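Local coordinates for Per a 4 allergen (Periplaneta americana, PDB 3EBW), which is a major cockroach allergen of the lipocalin family, bound by IgE, and probably holds small hydrophobic molecules inside its beta barrel, at residues S3-G7 and V108-L112; Y18-E24 and E40-L46; Q103-A109 and L120-H126. One frame throughout, in Å; residues are numbered along the deposited sequence.

Contact 1. Residues S3-G7 and V108-L112; sequences SCQIG and VAGCL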
loop_
_atom_site.group_PDB
_atom_site.type_symbol
_atom_site.label_atom_id
_atom_site.label_comp_id
_atom_site.label_asym_id
_atom_site.label_seq_id
_atom_site.Cartn_x
_atom_site.Cartn_y
_atom_site.Cartn_z
ATOM N N SER A 3 -1.436 -22.156 3.645
ATOM C CA SER A 3 0.021 -22.246 3.597
ATOM C C SER A 3 0.469 -21.178 2.608
ATOM O O SER A 3 -0.241 -20.895 1.647
ATOM C CB SER A 3 0.441 -23.609 3.067
ATOM O OG SER A 3 -0.080 -23.803 1.760
ATOM N N CYS A 4 1.642 -20.601 2.817
ATOM C CA CYS A 4 2.139 -19.553 1.919
ATOM C C CYS A 4 2.867 -20.060 0.672
ATOM O O CYS A 4 4.026 -20.449 0.746
ATOM C CB CYS A 4 3.077 -18.621 2.691
ATOM S SG CYS A 4 3.658 -17.136 1.807
ATOM N N GLN A 5 2.197 -20.042 -0.473
ATOM C CA GLN A 5 2.820 -20.478 -1.713
ATOM C C GLN A 5 2.991 -19.274 -2.650
ATOM O O GLN A 5 2.041 -18.542 -2.916
ATOM C CB GLN A 5 1.952 -21.531 -2.400
ATOM C CG GLN A 5 1.324 -22.522 -1.453
ATOM C CD GLN A 5 2.347 -23.179 -0.553
ATOM O OE1 GLN A 5 3.292 -23.814 -1.022
ATOM N NE2 GLN A 5 2.163 -23.028 0.750
ATOM N N ILE A 6 4.202 -19.067 -3.145
ATOM C CA ILE A 6 4.458 -17.960 -4.051
ATOM C C ILE A 6 5.326 -18.489 -5.184
ATOM O O ILE A 6 6.333 -19.192 -4.960
ATOM C CB ILE A 6 5.226 -16.785 -3.355
ATOM C CG1 ILE A 6 4.350 -16.111 -2.301
ATOM C CG2 ILE A 6 5.656 -15.745 -4.371
ATOM C CD1 ILE A 6 5.082 -14.983 -1.543
ATOM N N GLY A 7 4.930 -18.153 -6.404
ATOM C CA GLY A 7 5.687 -18.569 -7.558
ATOM C C GLY A 7 7.106 -18.081 -7.404
ATOM O O GLY A 7 7.386 -17.201 -6.603
ATOM N N VAL A 108 12.797 -11.028 -2.448
ATOM C CA VAL A 108 12.265 -12.053 -1.551
ATOM C C VAL A 108 10.769 -11.846 -1.418
ATOM O O VAL A 108 10.296 -10.752 -1.676
ATOM C CB VAL A 108 12.886 -11.925 -0.136
ATOM C CG1 VAL A 108 11.994 -12.579 0.912
ATOM C CG2 VAL A 108 14.215 -12.591 -0.098
ATOM N N ALA A 109 10.022 -12.866 -0.996
ATOM C CA ALA A 109 8.575 -12.727 -0.867
ATOM C C ALA A 109 7.948 -13.760 0.059
ATOM O O ALA A 109 8.376 -14.898 0.101
ATOM C CB ALA A 109 7.920 -12.801 -2.241
ATOM N N GLY A 110 6.923 -13.348 0.798
ATOM C CA GLY A 110 6.254 -14.242 1.715
ATOM C C GLY A 110 4.845 -13.754 1.938
ATOM O O GLY A 110 4.286 -13.044 1.113
ATOM N N CYS A 111 4.274 -14.147 3.066
ATOM C CA CYS A 111 2.925 -13.784 3.433
ATOM C C CYS A 111 3.009 -13.167 4.818
ATOM O O CYS A 111 4.065 -13.191 5.431
ATOM C CB CYS A 111 2.073 -15.035 3.446
ATOM S SG CYS A 111 2.032 -15.872 1.822
ATOM N N LEU A 112 1.930 -12.583 5.319
ATOM C CA LEU A 112 2.017 -11.986 6.638
ATOM C C LEU A 112 0.879 -12.445 7.517
ATOM O O LEU A 112 -0.280 -12.386 7.121
ATOM C CB LEU A 112 2.077 -10.454 6.529
ATOM C CG LEU A 112 3.446 -9.899 6.071
ATOM C CD1 LEU A 112 3.327 -8.420 5.798
ATOM C CD2 LEU A 112 4.538 -10.155 7.128
#
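Cys-4 ties the irregular N-terminal segment 3-7 to strand 106-112 through a disulfide with Cys-111, the SG atoms 2.1 Å apart. The sulfur of Cys-4 lies opposite its own backbone N (chi1 -173°), reaching away from its chain to the strand, while that of Cys-111 leans beside its own N; the bridge between them has the usual near-right-angle twist of a disulfide, 83° about the S-S bond. No hydrogen bond joins the two segments, so the covalent S-S link does the joining, and only cysteine can supply it. Gln-5 turns its side chain away, so the alternation of an extended chain brings Ile-6 back to the strand. Its CG1 branch is extended, and the methyl at its tip, CD1, lies 3.6 Å from Ala-109 CB and 3.4 Å from Gly-110 O. A short alanine and a bare glycine let this long branch lie close to the strand backbone. The segment lies along the outside of the lipocalin barrel: strand 106-112 is flanked by strands 93-100 and 119-125, and Ile-6 spans all three, also touching Phe-96 on one side and His-119 and Tyr-121 on the other.

Contact 2. Residues Y18-E24 and E40-L46; sequences YVGTWYE and EYDKYTL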
loop_
_atom_site.group_PDB
_atom_site.type_symbol
_atom_site.label_atom_id
_atom_site.label_comp_id
_atom_site.label_asym_id
_atom_site.label_seq_id
_atom_site.Cartn_x
_atom_site.Cartn_y
_atom_site.Cartn_z
ATOM N N TYR A 18 24.185 -15.216 0.930
ATOM C CA TYR A 18 23.230 -14.155 1.199
ATOM C C TYR A 18 23.670 -13.368 2.413
ATOM O O TYR A 18 23.013 -12.421 2.823
ATOM C CB TYR A 18 21.853 -14.750 1.463
ATOM C CG TYR A 18 20.744 -13.760 1.231
ATOM C CD1 TYR A 18 20.388 -13.379 -0.061
ATOM C CD2 TYR A 18 20.076 -13.170 2.303
ATOM C CE1 TYR A 18 19.404 -12.439 -0.279
ATOM C CE2 TYR A 18 19.096 -12.233 2.096
ATOM C CZ TYR A 18 18.760 -11.862 0.802
ATOM O OH TYR A 18 17.803 -10.887 0.599
ATOM N N VAL A 19 24.776 -13.792 3.008
ATOM C CA VAL A 19 25.316 -13.123 4.177
ATOM C C VAL A 19 25.454 -11.634 3.885
ATOM O O VAL A 19 25.558 -11.230 2.729
ATOM C CB VAL A 19 26.696 -13.740 4.569
ATOM C CG1 VAL A 19 27.634 -12.670 5.118
ATOM C CG2 VAL A 19 26.489 -14.836 5.624
ATOM N N GLY A 20 25.433 -10.818 4.932
ATOM C CA GLY A 20 25.570 -9.390 4.727
ATOM C C GLY A 20 24.398 -8.500 5.133
ATOM O O GLY A 20 23.498 -8.910 5.872
ATOM N N THR A 21 24.432 -7.259 4.642
ATOM C CA THR A 21 23.414 -6.260 4.950
ATOM C C THR A 21 22.608 -5.876 3.733
ATOM O O THR A 21 23.128 -5.295 2.782
ATOM C CB THR A 21 24.050 -4.995 5.533
ATOM O OG1 THR A 21 24.652 -5.316 6.792
ATOM C CG2 THR A 21 23.000 -3.911 5.744
ATOM N N TRP A 22 21.324 -6.214 3.774
ATOM C CA TRP A 22 20.438 -5.897 2.678
ATOM C C TRP A 22 19.461 -4.781 3.053
ATOM O O TRP A 22 18.683 -4.911 3.996
ATOM C CB TRP A 22 19.660 -7.139 2.259
ATOM C CG TRP A 22 20.481 -8.211 1.655
ATOM C CD1 TRP A 22 21.067 -9.260 2.305
ATOM C CD2 TRP A 22 20.847 -8.341 0.273
ATOM N NE1 TRP A 22 21.771 -10.034 1.414
ATOM C CE2 TRP A 22 21.655 -9.495 0.162
ATOM C CE3 TRP A 22 20.569 -7.595 -0.885
ATOM C CZ2 TRP A 22 22.194 -9.917 -1.051
ATOM C CZ3 TRP A 22 21.111 -8.018 -2.099
ATOM C CH2 TRP A 22 21.913 -9.171 -2.169
ATOM N N TYR A 23 19.514 -3.676 2.323
ATOM C CA TYR A 23 18.597 -2.573 2.579
ATOM C C TYR A 23 17.293 -2.801 1.807
ATOM O O TYR A 23 17.303 -3.189 0.636
ATOM C CB TYR A 23 19.221 -1.230 2.162
ATOM C CG TYR A 23 20.452 -0.853 2.958
ATOM C CD1 TYR A 23 20.389 -0.644 4.332
ATOM C CD2 TYR A 23 21.696 -0.760 2.340
ATOM C CE1 TYR A 23 21.541 -0.362 5.060
ATOM C CE2 TYR A 23 22.849 -0.479 3.064
ATOM C CZ TYR A 23 22.764 -0.287 4.408
ATOM O OH TYR A 23 23.920 -0.044 5.094
ATOM N N GLU A 24 16.171 -2.577 2.475
ATOM C CA GLU A 24 14.877 -2.756 1.829
ATOM C C GLU A 24 14.564 -1.489 1.030
ATOM O O GLU A 24 14.258 -0.460 1.604
ATOM C CB GLU A 24 13.805 -3.021 2.886
ATOM C CG GLU A 24 12.414 -3.192 2.336
ATOM C CD GLU A 24 11.491 -3.879 3.328
ATOM O OE1 GLU A 24 10.260 -3.821 3.139
ATOM O OE2 GLU A 24 11.998 -4.486 4.302
ATOM N N GLU A 40 15.403 0.692 7.039
ATOM C CA GLU A 40 14.932 -0.677 7.108
ATOM C C GLU A 40 15.855 -1.636 6.349
ATOM O O GLU A 40 15.890 -1.656 5.119
ATOM C CB GLU A 40 13.520 -0.767 6.547
ATOM C CG GLU A 40 12.733 -1.908 7.115
ATOM C CD GLU A 40 11.557 -2.213 6.254
ATOM O OE1 GLU A 40 11.611 -1.769 5.103
ATOM O OE2 GLU A 40 10.608 -2.889 6.697
ATOM N N TYR A 41 16.597 -2.440 7.103
ATOM C CA TYR A 41 17.508 -3.398 6.513
ATOM C C TYR A 41 17.579 -4.674 7.342
ATOM O O TYR A 41 17.259 -4.679 8.520
ATOM C CB TYR A 41 18.898 -2.770 6.385
ATOM C CG TYR A 41 19.568 -2.496 7.708
ATOM C CD1 TYR A 41 20.011 -1.220 8.041
ATOM C CD2 TYR A 41 19.751 -3.514 8.631
ATOM C CE1 TYR A 41 20.615 -0.978 9.263
ATOM C CE2 TYR A 41 20.339 -3.285 9.841
ATOM C CZ TYR A 41 20.767 -2.022 10.154
ATOM O OH TYR A 41 21.343 -1.832 11.375
ATOM N N ASP A 42 17.971 -5.765 6.709
ATOM C CA ASP A 42 18.145 -7.038 7.408
ATOM C C ASP A 42 19.639 -7.372 7.280
ATOM O O ASP A 42 20.245 -7.140 6.225
ATOM C CB ASP A 42 17.281 -8.133 6.767
ATOM C CG ASP A 42 15.808 -8.010 7.128
ATOM O OD1 ASP A 42 15.364 -8.646 8.103
ATOM O OD2 ASP A 42 15.086 -7.271 6.436
ATOM N N LYS A 43 20.240 -7.860 8.360
ATOM C CA LYS A 43 21.658 -8.224 8.332
ATOM C C LYS A 43 21.806 -9.702 8.587
ATOM O O LYS A 43 21.268 -10.221 9.580
ATOM C CB LYS A 43 22.463 -7.471 9.386
ATOM C CG LYS A 43 23.860 -8.033 9.557
ATOM C CD LYS A 43 24.930 -6.947 9.590
ATOM C CE LYS A 43 24.979 -6.200 10.922
ATOM N NZ LYS A 43 25.875 -4.998 10.848
ATOM N N TYR A 44 22.514 -10.377 7.677
ATOM C CA TYR A 44 22.763 -11.817 7.791
ATOM C C TYR A 44 24.223 -12.061 8.164
ATOM O O TYR A 44 25.156 -11.560 7.535
ATOM C CB TYR A 44 22.390 -12.536 6.502
ATOM C CG TYR A 44 20.909 -12.590 6.289
ATOM C CD1 TYR A 44 20.164 -13.703 6.670
ATOM C CD2 TYR A 44 20.240 -11.533 5.664
ATOM C CE1 TYR A 44 18.782 -13.767 6.417
ATOM C CE2 TYR A 44 18.879 -11.590 5.409
ATOM C CZ TYR A 44 18.163 -12.706 5.778
ATOM O OH TYR A 44 16.846 -12.787 5.443
ATOM N N THR A 45 24.377 -12.846 9.217
ATOM C CA THR A 45 25.661 -13.161 9.800
ATOM C C THR A 45 25.789 -14.653 10.009
ATOM O O THR A 45 24.862 -15.303 10.511
ATOM C CB THR A 45 25.745 -12.456 11.141
ATOM O OG1 THR A 45 25.891 -11.052 10.901
ATOM C CG2 THR A 45 26.853 -13.004 11.995
ATOM N N LEU A 46 26.934 -15.196 9.604
ATOM C CA LEU A 46 27.220 -16.620 9.758
ATOM C C LEU A 46 28.087 -16.874 11.001
ATOM O O LEU A 46 29.254 -16.513 11.029
ATOM C CB LEU A 46 27.939 -17.134 8.511
ATOM C CG LEU A 46 28.672 -18.467 8.676
ATOM C CD1 LEU A 46 27.717 -19.626 9.023
ATOM C CD2 LEU A 46 29.415 -18.736 7.383
#
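Two torsions bring Tyr-18 and Tyr-44 together: chi1 of -158° swings the first ring away from its own backbone N, and chi1 of -71° lays the second beside its N. The result is an edge-to-face pair, the edge of Tyr-18 over a face of Tyr-44, with centroids 5.0 Å apart. The pair lies where strand 20-27 begins and strand 40-46 nears its end, neighbouring antiparallel strands of the lipocalin barrel; Gly-20, Thr-21 and Trp-22 form the family's Gly-x-Trp signature. Gly-20 and Tyr-44 exchange backbone hydrogen bonds, as do Trp-22 and Asp-42. Glycine fits because the positive phi of Gly-20 would press a side chain against the carbonyl of Val-19. On the opposite face of the sheet Thr-21 splits its branches: OG1 lies 3.3 Å from Lys-43 CD, and CG2 sits over a face of the Tyr-41 ring. Tyr-23 and Tyr-41 run side by side, their rings turned obliquely. The carboxylates of Glu-24 and Glu-40 are modelled too near to trust in detail; Glu-33 adds a third acid, Arg-27 only long, weak ion pairs, and a bound polyether, probably from crystallisation, lies near Glu-24. Trp-22 folds back over Tyr-18, its NE1 above that ring and donating to Tyr-18 O at 3.0 Å, the acceptor almost in the indole plane.

Contact 3. Residues Q103-A109 and L120-H126; sequences QTYSIVA and LYWIASH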
loop_
_atom_site.group_PDB
_atom_site.type_symbol
_atom_site.label_atom_id
_atom_site.label_comp_id
_atom_site.label_asym_id
_atom_site.label_seq_id
_atom_site.Cartn_x
_atom_site.Cartn_y
_atom_site.Cartn_z
ATOM N N GLN A 103 24.465 -9.888 -4.583
ATOM C CA GLN A 103 25.282 -8.700 -4.368
ATOM C C GLN A 103 24.956 -7.466 -5.191
ATOM O O GLN A 103 25.839 -6.880 -5.800
ATOM C CB GLN A 103 26.773 -9.051 -4.497
ATOM C CG GLN A 103 27.434 -9.258 -3.123
ATOM C CD GLN A 103 28.838 -9.826 -3.181
ATOM O OE1 GLN A 103 29.742 -9.225 -3.761
ATOM N NE2 GLN A 103 29.030 -10.989 -2.565
ATOM N N THR A 104 23.687 -7.064 -5.184
ATOM C CA THR A 104 23.223 -5.884 -5.913
ATOM C C THR A 104 21.710 -5.705 -5.776
ATOM O O THR A 104 21.235 -4.607 -5.510
ATOM C CB THR A 104 23.581 -5.952 -7.420
ATOM O OG1 THR A 104 23.868 -4.634 -7.878
ATOM C CG2 THR A 104 22.428 -6.461 -8.253
ATOM N N TYR A 105 20.964 -6.793 -5.968
ATOM C CA TYR A 105 19.512 -6.790 -5.855
ATOM C C TYR A 105 19.088 -8.107 -5.203
ATOM O O TYR A 105 19.822 -9.085 -5.249
ATOM C CB TYR A 105 18.869 -6.661 -7.228
ATOM C CG TYR A 105 18.884 -7.924 -8.043
ATOM C CD1 TYR A 105 20.049 -8.370 -8.658
ATOM C CD2 TYR A 105 17.723 -8.672 -8.209
ATOM C CE1 TYR A 105 20.060 -9.529 -9.424
ATOM C CE2 TYR A 105 17.717 -9.833 -8.969
ATOM C CZ TYR A 105 18.890 -10.261 -9.577
ATOM O OH TYR A 105 18.885 -11.421 -10.325
ATOM N N SER A 106 17.906 -8.135 -4.605
ATOM C CA SER A 106 17.431 -9.327 -3.933
ATOM C C SER A 106 15.935 -9.309 -3.766
ATOM O O SER A 106 15.451 -8.684 -2.828
ATOM C CB SER A 106 18.049 -9.411 -2.540
ATOM O OG SER A 106 17.173 -10.087 -1.644
ATOM N N ILE A 107 15.181 -9.985 -4.624
ATOM C CA ILE A 107 13.742 -9.955 -4.422
ATOM C C ILE A 107 13.219 -11.223 -3.700
ATOM O O ILE A 107 13.239 -12.320 -4.230
ATOM C CB ILE A 107 12.954 -9.571 -5.788
ATOM C CG1 ILE A 107 11.922 -10.612 -6.142
ATOM C CG2 ILE A 107 13.916 -9.299 -6.962
ATOM C CD1 ILE A 107 10.739 -10.588 -5.261
ATOM N N VAL A 108 12.797 -11.028 -2.448
ATOM C CA VAL A 108 12.265 -12.053 -1.551
ATOM C C VAL A 108 10.769 -11.846 -1.418
ATOM O O VAL A 108 10.296 -10.752 -1.676
ATOM C CB VAL A 108 12.886 -11.925 -0.136
ATOM C CG1 VAL A 108 11.994 -12.579 0.912
ATOM C CG2 VAL A 108 14.215 -12.591 -0.098
ATOM N N ALA A 109 10.022 -12.866 -0.996
ATOM C CA ALA A 109 8.575 -12.727 -0.867
ATOM C C ALA A 109 7.948 -13.760 0.059
ATOM O O ALA A 109 8.376 -14.898 0.101
ATOM C CB ALA A 109 7.920 -12.801 -2.241
ATOM N N LEU A 120 3.433 -10.634 -0.234
ATOM C CA LEU A 120 4.215 -9.421 -0.033
ATOM C C LEU A 120 5.570 -9.564 -0.706
ATOM O O LEU A 120 6.260 -10.560 -0.494
ATOM C CB LEU A 120 4.431 -9.155 1.470
ATOM C CG LEU A 120 3.301 -8.873 2.478
ATOM C CD1 LEU A 120 2.521 -7.650 2.080
ATOM C CD2 LEU A 120 2.368 -10.031 2.543
ATOM N N TYR A 121 5.962 -8.592 -1.522
ATOM C CA TYR A 121 7.292 -8.659 -2.146
ATOM C C TYR A 121 8.198 -7.613 -1.520
ATOM O O TYR A 121 7.750 -6.526 -1.210
ATOM C CB TYR A 121 7.230 -8.439 -3.666
ATOM C CG TYR A 121 6.542 -9.560 -4.403
ATOM C CD1 TYR A 121 7.256 -10.394 -5.261
ATOM C CD2 TYR A 121 5.188 -9.803 -4.217
ATOM C CE1 TYR A 121 6.646 -11.430 -5.914
ATOM C CE2 TYR A 121 4.565 -10.836 -4.859
ATOM C CZ TYR A 121 5.297 -11.653 -5.717
ATOM O OH TYR A 121 4.665 -12.662 -6.409
ATOM N N TRP A 122 9.466 -7.965 -1.322
ATOM C CA TRP A 122 10.449 -7.063 -0.734
ATOM C C TRP A 122 11.651 -7.019 -1.677
ATOM O O TRP A 122 12.270 -8.035 -1.963
ATOM C CB TRP A 122 10.843 -7.565 0.658
ATOM C CG TRP A 122 9.729 -7.479 1.690
ATOM C CD1 TRP A 122 9.276 -6.347 2.307
ATOM C CD2 TRP A 122 8.938 -8.562 2.231
ATOM N NE1 TRP A 122 8.253 -6.651 3.199
ATOM C CE2 TRP A 122 8.030 -8.000 3.167
ATOM C CE3 TRP A 122 8.907 -9.938 2.015
ATOM C CZ2 TRP A 122 7.113 -8.764 3.880
ATOM C CZ3 TRP A 122 7.976 -10.701 2.735
ATOM C CH2 TRP A 122 7.094 -10.104 3.653
ATOM N N ILE A 123 11.954 -5.841 -2.201
ATOM C CA ILE A 123 13.076 -5.700 -3.124
ATOM C C ILE A 123 14.205 -5.169 -2.265
ATOM O O ILE A 123 14.020 -4.193 -1.546
ATOM C CB ILE A 123 12.714 -4.715 -4.299
ATOM C CG1 ILE A 123 11.707 -5.372 -5.262
ATOM C CG2 ILE A 123 13.940 -4.380 -5.107
ATOM C CD1 ILE A 123 10.399 -5.768 -4.630
ATOM N N ALA A 124 15.365 -5.818 -2.316
ATOM C CA ALA A 124 16.497 -5.422 -1.465
ATOM C C ALA A 124 17.856 -5.221 -2.147
ATOM O O ALA A 124 18.075 -5.642 -3.269
ATOM C CB ALA A 124 16.632 -6.437 -0.321
ATOM N N SER A 125 18.778 -4.575 -1.449
ATOM C CA SER A 125 20.089 -4.335 -2.023
ATOM C C SER A 125 21.171 -4.097 -0.981
ATOM O O SER A 125 20.875 -3.819 0.191
ATOM C CB SER A 125 20.026 -3.136 -2.965
ATOM O OG SER A 125 21.313 -2.822 -3.460
ATOM N N HIS A 126 22.429 -4.218 -1.410
ATOM C CA HIS A 126 23.566 -3.989 -0.520
ATOM C C HIS A 126 23.832 -2.494 -0.503
ATOM O O HIS A 126 24.312 -1.944 0.482
ATOM C CB HIS A 126 24.800 -4.751 -1.007
ATOM C CG HIS A 126 24.807 -6.197 -0.615
ATOM N ND1 HIS A 126 24.826 -6.607 0.699
ATOM C CD2 HIS A 126 24.776 -7.325 -1.364
ATOM C CE1 HIS A 126 24.805 -7.929 0.745
ATOM N NE2 HIS A 126 24.774 -8.387 -0.493
#
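Ser-125 OG is gripped twice: it donates to Thr-104 O, 2.7 Å away, and is also hydrogen-bonded to Glu-127 N. The hydroxyl is swung opposite its backbone N (chi1 176°), which carries it across to segment 103-109, where it meets the carbonyl from above its plane. Serine is apt here at the end of the strand, its short hydroxyl serving two backbone groups. His-126 follows with the edge of its ring against segment 103-109, CD2 approaching CA of the poorly ordered Gln-103; its ring also meets that of Trp-22.

Further in, the two segments become neighbouring antiparallel strands of the lipocalin barrel, with strand 93-100 beyond one and strand 20-27 beyond the other. Val-108 and Trp-122 are joined by two backbone hydrogen bonds, Trp-122 N to Val-108 O at 2.9 Å being the straighter. The bond from Ala-124 N to Ser-106 O is bent, 137° at the hydrogen. Side chains alternate between the two faces. Val-108, Trp-122, Ser-106 and Ala-124 share one, and a bound polyether, probably a crystallisation component, lies about 3 Å from the Trp-122 side chain, consistent with a pocket on this inner side. Ser-106 OG meets Tyr-18 OH in a hydrogen bond. Ile-107, Ala-109, Tyr-121 and Ile-123 share the outer face, and the two isoleucines pack on helix 132-142. On the same face the methyl of Ala-109 makes a CH-pi contact over the Tyr-121 ring, 4.1 Å from its centroid, while Ile-107 CD1 approaches the edge of the same ring, 3.5 Å from Tyr-121 CD1.

All three contacts reach one curled antiparallel sheet, the lipocalin barrel. Contact 2 joins the first two strands, 20-27 and 40-46; contact 3 joins strands 106-112 and 119-125, and the sheet continues between them because 20-27 and 119-125 are neighbours, closing the barrel wall. The centres of contacts 2 and 3 are about 10 Å apart. Contact 1 lies about 14 Å from contact 3 and about 19 Å from contact 2, centre to centre, and shares Val-108 and Ala-109 with contact 3. Along the chain contact 2 is nested within the loop that contact 1 closes, and contact 3 follows contact 2. The disulfide thus fastens the chain's N-terminal end to a late strand, outside a wall that probably encloses a ligand pocket.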